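Local structure of glutathione s-transferase protein (Ralstonia solanacearum, 3TOU) at residues A[162-167]-A[185-189]; A[137-141]-A[181-185]. The protein binds glutathione and probably works as a glutathione transferase, joining the thiol of the tripeptide to electrophilic substrates. One frame throughout, in Å; residues are numbered along the deposited sequence.

Interaction 1. Residues A[162-167]-A[185-189]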
loop_
_atom_site.group_PDB
_atom_site.type_symbol
_atom_site.label_atom_id
_atom_site.label_comp_id
_atom_site.label_asym_id
_atom_site.label_seq_id
_atom_site.Cartn_x
_atom_site.Cartn_y
_atom_site.Cartn_z
ATOM N N VAL A 162 -10.001 -9.046 -1.705
ATOM C CA VAL A 162 -10.331 -9.526 -3.053
ATOM C C VAL A 162 -11.765 -9.100 -3.431
ATOM O O VAL A 162 -12.014 -8.606 -4.537
ATOM C CB VAL A 162 -10.147 -11.067 -3.169
ATOM C CG1 VAL A 162 -10.756 -11.604 -4.479
ATOM C CG2 VAL A 162 -8.670 -11.445 -3.096
ATOM N N GLY A 163 -12.694 -9.282 -2.502
ATOM C CA GLY A 163 -14.088 -8.864 -2.698
ATOM C C GLY A 163 -14.237 -7.396 -3.073
ATOM O O GLY A 163 -14.961 -7.049 -4.014
ATOM N N CYS A 164 -13.534 -6.534 -2.349
ATOM C CA CYS A 164 -13.569 -5.097 -2.622
ATOM C C CYS A 164 -12.991 -4.766 -4.005
ATOM O O CYS A 164 -13.519 -3.897 -4.713
ATOM C CB CYS A 164 -12.814 -4.334 -1.543
ATOM S SG CYS A 164 -13.672 -4.344 0.050
ATOM N N ALA A 165 -11.916 -5.454 -4.378
ATOM C CA ALA A 165 -11.323 -5.288 -5.716
ATOM C C ALA A 165 -12.262 -5.695 -6.859
ATOM O O ALA A 165 -12.415 -4.947 -7.824
ATOM C CB ALA A 165 -9.994 -6.030 -5.830
ATOM N N LEU A 166 -12.882 -6.873 -6.754
ATOM C CA LEU A 166 -13.821 -7.318 -7.793
ATOM C C LEU A 166 -15.017 -6.375 -7.884
ATOM O O LEU A 166 -15.423 -5.993 -8.985
ATOM C CB LEU A 166 -14.298 -8.757 -7.539
ATOM C CG LEU A 166 -13.186 -9.811 -7.495
ATOM C CD1 LEU A 166 -13.745 -11.178 -7.150
ATOM C CD2 LEU A 166 -12.430 -9.876 -8.799
ATOM N N ALA A 167 -15.549 -5.974 -6.727
ATOM C CA ALA A 167 -16.664 -5.013 -6.674
ATOM C C ALA A 167 -16.288 -3.674 -7.288
ATOM O O ALA A 167 -17.111 -3.025 -7.931
ATOM C CB ALA A 167 -17.108 -4.788 -5.246
ATOM N N LEU A 185 -13.764 -16.998 -9.566
ATOM C CA LEU A 185 -13.949 -15.639 -9.009
ATOM C C LEU A 185 -15.402 -15.193 -9.049
ATOM O O LEU A 185 -15.876 -14.535 -8.119
ATOM C CB LEU A 185 -13.055 -14.615 -9.718
ATOM C CG LEU A 185 -11.537 -14.826 -9.593
ATOM C CD1 LEU A 185 -10.765 -13.662 -10.248
ATOM C CD2 LEU A 185 -11.112 -15.001 -8.124
ATOM N N ALA A 186 -16.118 -15.558 -10.117
ATOM C CA ALA A 186 -17.545 -15.266 -10.206
ATOM C C ALA A 186 -18.308 -15.892 -9.044
ATOM O O ALA A 186 -19.121 -15.224 -8.407
ATOM C CB ALA A 186 -18.127 -15.734 -11.565
ATOM N N ALA A 187 -18.027 -17.165 -8.775
ATOM C CA ALA A 187 -18.639 -17.915 -7.681
ATOM C C ALA A 187 -18.248 -17.343 -6.318
ATOM O O ALA A 187 -19.100 -17.188 -5.434
ATOM C CB ALA A 187 -18.253 -19.388 -7.766
ATOM N N PHE A 188 -16.959 -17.024 -6.166
ATOM C CA PHE A 188 -16.447 -16.406 -4.946
ATOM C C PHE A 188 -17.207 -15.122 -4.624
ATOM O O PHE A 188 -17.626 -14.897 -3.471
ATOM C CB PHE A 188 -14.954 -16.098 -5.096
ATOM C CG PHE A 188 -14.392 -15.253 -3.980
ATOM C CD1 PHE A 188 -13.938 -15.846 -2.799
ATOM C CD2 PHE A 188 -14.323 -13.859 -4.112
ATOM C CE1 PHE A 188 -13.420 -15.061 -1.764
ATOM C CE2 PHE A 188 -13.821 -13.060 -3.069
ATOM C CZ PHE A 188 -13.363 -13.668 -1.903
ATOM N N TYR A 189 -17.371 -14.279 -5.636
ATOM C CA TYR A 189 -17.983 -12.983 -5.426
ATOM C C TYR A 189 -19.467 -13.109 -5.099
ATOM O O TYR A 189 -19.963 -12.389 -4.240
ATOM C CB TYR A 189 -17.750 -12.061 -6.615
ATOM C CG TYR A 189 -18.262 -10.675 -6.356
ATOM C CD1 TYR A 189 -17.622 -9.843 -5.434
ATOM C CD2 TYR A 189 -19.408 -10.200 -7.004
ATOM C CE1 TYR A 189 -18.096 -8.565 -5.181
ATOM C CE2 TYR A 189 -19.902 -8.925 -6.748
ATOM C CZ TYR A 189 -19.229 -8.108 -5.846
ATOM O OH TYR A 189 -19.695 -6.854 -5.579
#
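Tyr189 lies against Gly163, Leu166 and Ala167 where helix 183-193 packs across helix 157-172, a helix-helix contact with no hydrogen bond across it, inside the all-helical C-terminal domain of the glutathione transferase fold. The short helical segments are steeply crossed, at 107° between their N-to-C directions. Gly163 brings no side chain, and the chains come together there, with its CA 6.3 Å from that of Tyr189. The packing is tightest at the phenol: Tyr189 OH sits 3.3 Å from Ala167 CB, while the same ring brings CE1 to 3.7 Å from Gly163 O, an oxygen already accepting the helical N-H of Ala167. With CG anti to the backbone N (chi1 -174°), the tyrosine ring reaches along helix 157-172 from Gly163 to Ala167. Phe188, turned likewise, directs CE2 toward Val162, 3.7 Å from its CG1, and presents its ring edge to Gly163 N. Leu166 is fitted less closely: its CD1 lies 4.1 Å from Phe188 CD2 and 4.3 Å from Leu185 CB, and its CB faces Tyr189 CD1. All the touching residues are buried; solvent begins on the far side of helix 183-193, where Ala186 points away and Ala187 is also partly exposed. Helix 123-144 closes over Val162, Leu166, Leu185 and Phe188, Trp178 of helix 178-181 covers both leucines, and helices 86-114 and 12-23 flank helix 157-172.

Interaction 2. Residues A[137-141]-A[181-185]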
loop_
_atom_site.group_PDB
_atom_site.type_symbol
_atom_site.label_atom_id
_atom_site.label_comp_id
_atom_site.label_asym_id
_atom_site.label_seq_id
_atom_site.Cartn_x
_atom_site.Cartn_y
_atom_site.Cartn_z
ATOM N N LEU A 137 -5.992 -10.502 -11.839
ATOM C CA LEU A 137 -7.177 -11.380 -11.863
ATOM C C LEU A 137 -6.797 -12.833 -12.117
ATOM O O LEU A 137 -7.309 -13.744 -11.440
ATOM C CB LEU A 137 -8.189 -10.906 -12.903
ATOM C CG LEU A 137 -8.961 -9.630 -12.563
ATOM C CD1 LEU A 137 -9.617 -9.086 -13.843
ATOM C CD2 LEU A 137 -9.987 -9.850 -11.428
ATOM N N LYS A 138 -5.879 -13.053 -13.055
ATOM C CA LYS A 138 -5.371 -14.403 -13.317
ATOM C C LYS A 138 -4.759 -15.029 -12.067
ATOM O O LYS A 138 -5.057 -16.181 -11.751
ATOM C CB LYS A 138 -4.359 -14.406 -14.470
ATOM C CG LYS A 138 -4.992 -14.077 -15.809
ATOM C CD LYS A 138 -3.974 -14.149 -16.937
ATOM C CE LYS A 138 -4.629 -13.809 -18.255
ATOM N NZ LYS A 138 -3.621 -13.727 -19.343
ATOM N N ALA A 139 -3.942 -14.257 -11.341
ATOM C CA ALA A 139 -3.312 -14.738 -10.105
ATOM C C ALA A 139 -4.307 -15.018 -9.000
ATOM O O ALA A 139 -4.138 -15.988 -8.265
ATOM C CB ALA A 139 -2.263 -13.756 -9.603
ATOM N N MET A 140 -5.312 -14.147 -8.850
ATOM C CA MET A 140 -6.382 -14.398 -7.885
ATOM C C MET A 140 -7.104 -15.707 -8.209
ATOM O O MET A 140 -7.363 -16.508 -7.310
ATOM C CB MET A 140 -7.408 -13.276 -7.904
ATOM C CG MET A 140 -6.874 -11.946 -7.362
ATOM S SD MET A 140 -8.131 -10.666 -7.516
ATOM C CE MET A 140 -7.329 -9.376 -6.550
ATOM N N SER A 141 -7.452 -15.886 -9.486
ATOM C CA SER A 141 -8.118 -17.124 -9.932
ATOM C C SER A 141 -7.242 -18.356 -9.646
ATOM O O SER A 141 -7.723 -19.337 -9.064
ATOM C CB SER A 141 -8.471 -17.042 -11.413
ATOM O OG SER A 141 -9.195 -18.195 -11.832
ATOM N N GLN A 181 -14.025 -14.597 -17.694
ATOM C CA GLN A 181 -12.645 -15.081 -17.662
ATOM C C GLN A 181 -12.400 -16.101 -16.548
ATOM O O GLN A 181 -11.657 -17.056 -16.740
ATOM C CB GLN A 181 -11.671 -13.907 -17.483
ATOM C CG GLN A 181 -11.519 -12.973 -18.684
ATOM C CD GLN A 181 -11.003 -11.587 -18.285
ATOM O OE1 GLN A 181 -10.157 -11.452 -17.397
ATOM N NE2 GLN A 181 -11.518 -10.552 -18.942
ATOM N N HIS A 182 -13.015 -15.885 -15.381
ATOM C CA HIS A 182 -12.671 -16.633 -14.168
ATOM C C HIS A 182 -13.920 -17.067 -13.404
ATOM O O HIS A 182 -14.412 -16.350 -12.524
ATOM C CB HIS A 182 -11.729 -15.811 -13.265
ATOM C CG HIS A 182 -10.517 -15.292 -13.976
ATOM N ND1 HIS A 182 -9.559 -16.127 -14.511
ATOM C CD2 HIS A 182 -10.122 -14.029 -14.268
ATOM C CE1 HIS A 182 -8.615 -15.400 -15.085
ATOM N NE2 HIS A 182 -8.933 -14.124 -14.951
ATOM N N ALA A 183 -14.430 -18.247 -13.764
ATOM C CA ALA A 183 -15.596 -18.842 -13.119
ATOM C C ALA A 183 -15.460 -18.921 -11.602
ATOM O O ALA A 183 -16.422 -18.651 -10.880
ATOM C CB ALA A 183 -15.873 -20.243 -13.696
ATOM N N ASN A 184 -14.271 -19.279 -11.116
ATOM C CA ASN A 184 -14.104 -19.416 -9.672
ATOM C C ASN A 184 -14.225 -18.069 -8.930
ATOM O O ASN A 184 -14.788 -18.011 -7.835
ATOM C CB ASN A 184 -12.865 -20.233 -9.285
ATOM C CG ASN A 184 -11.531 -19.547 -9.615
ATOM O OD1 ASN A 184 -11.446 -18.623 -10.430
ATOM N ND2 ASN A 184 -10.470 -20.033 -8.975
ATOM N N LEU A 185 -13.764 -16.998 -9.566
ATOM C CA LEU A 185 -13.949 -15.639 -9.009
ATOM C C LEU A 185 -15.402 -15.193 -9.049
ATOM O O LEU A 185 -15.876 -14.535 -8.119
ATOM C CB LEU A 185 -13.055 -14.615 -9.718
ATOM C CG LEU A 185 -11.537 -14.826 -9.593
ATOM C CD1 LEU A 185 -10.765 -13.662 -10.248
ATOM C CD2 LEU A 185 -11.112 -15.001 -8.124
HETATM O O HOH W 1 -9.904 -18.931 -14.659
#
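Ser141 and Leu185 have the closest CA atoms, 6.1 Å apart, where the last turns of helix 123-144 meet the start of helix 183-193. In the all-helical C-terminal domain of the glutathione transferase fold, this N-terminal start, with His182 as its N-cap residue, packs on those final turns. Asn184 grips Ser141 twice: its ND2 donates to Ser141 O at 2.8 Å, nearly straight at 162°, with Ser141 O in the amide plane of Asn184, while its OD1 receives the hydroxyl of Ser141 OG at 2.7 Å. With its CG between the backbone N and carbonyl carbon (chi1 68°), Asn184 turns its amide back to Ser141, and ND2 also donates to Ala145 O. Leu137 O lies 3.9 Å above the plane of the His182 imidazole, toward its rim, and Gln181 CB lies over the opposite face, also toward the rim. Beneath this polar rim, Leu185 CD1 reaches Leu137 CD2 at 4.1 Å, and CD2 of the same leucine lies beside Met140 CB. Lys138 lays its CG by His182 CE1. A water bridges serine and histidine, donating to Ser141 OG at 3.0 Å and lying in the ring plane 2.8 Å from His182 ND1.

Overall arrangement
From the N terminus, the chain passes helix 123-144, then helix 157-172 and the short helix 178-181, and arrives at helix 183-193, which packs against both longer helices. Interaction 2 closes the longer loop, with 39 residues between its segments; interaction 1 opens within that loop, spans 17 residues and ends slightly later, so the two loops overlap in a staggered way and share Leu185 at their common end. The centres of interactions 1 and 2 are about 9 Å apart. The two earlier helices also touch directly, Leu166 CD2 packing 3.6 Å from Leu137 CD2. Together the contacts tie three helices of the C-terminal domain into one cluster, with its polar bonds at Ser141, His182 and Asn184 and apolar packing through the rest.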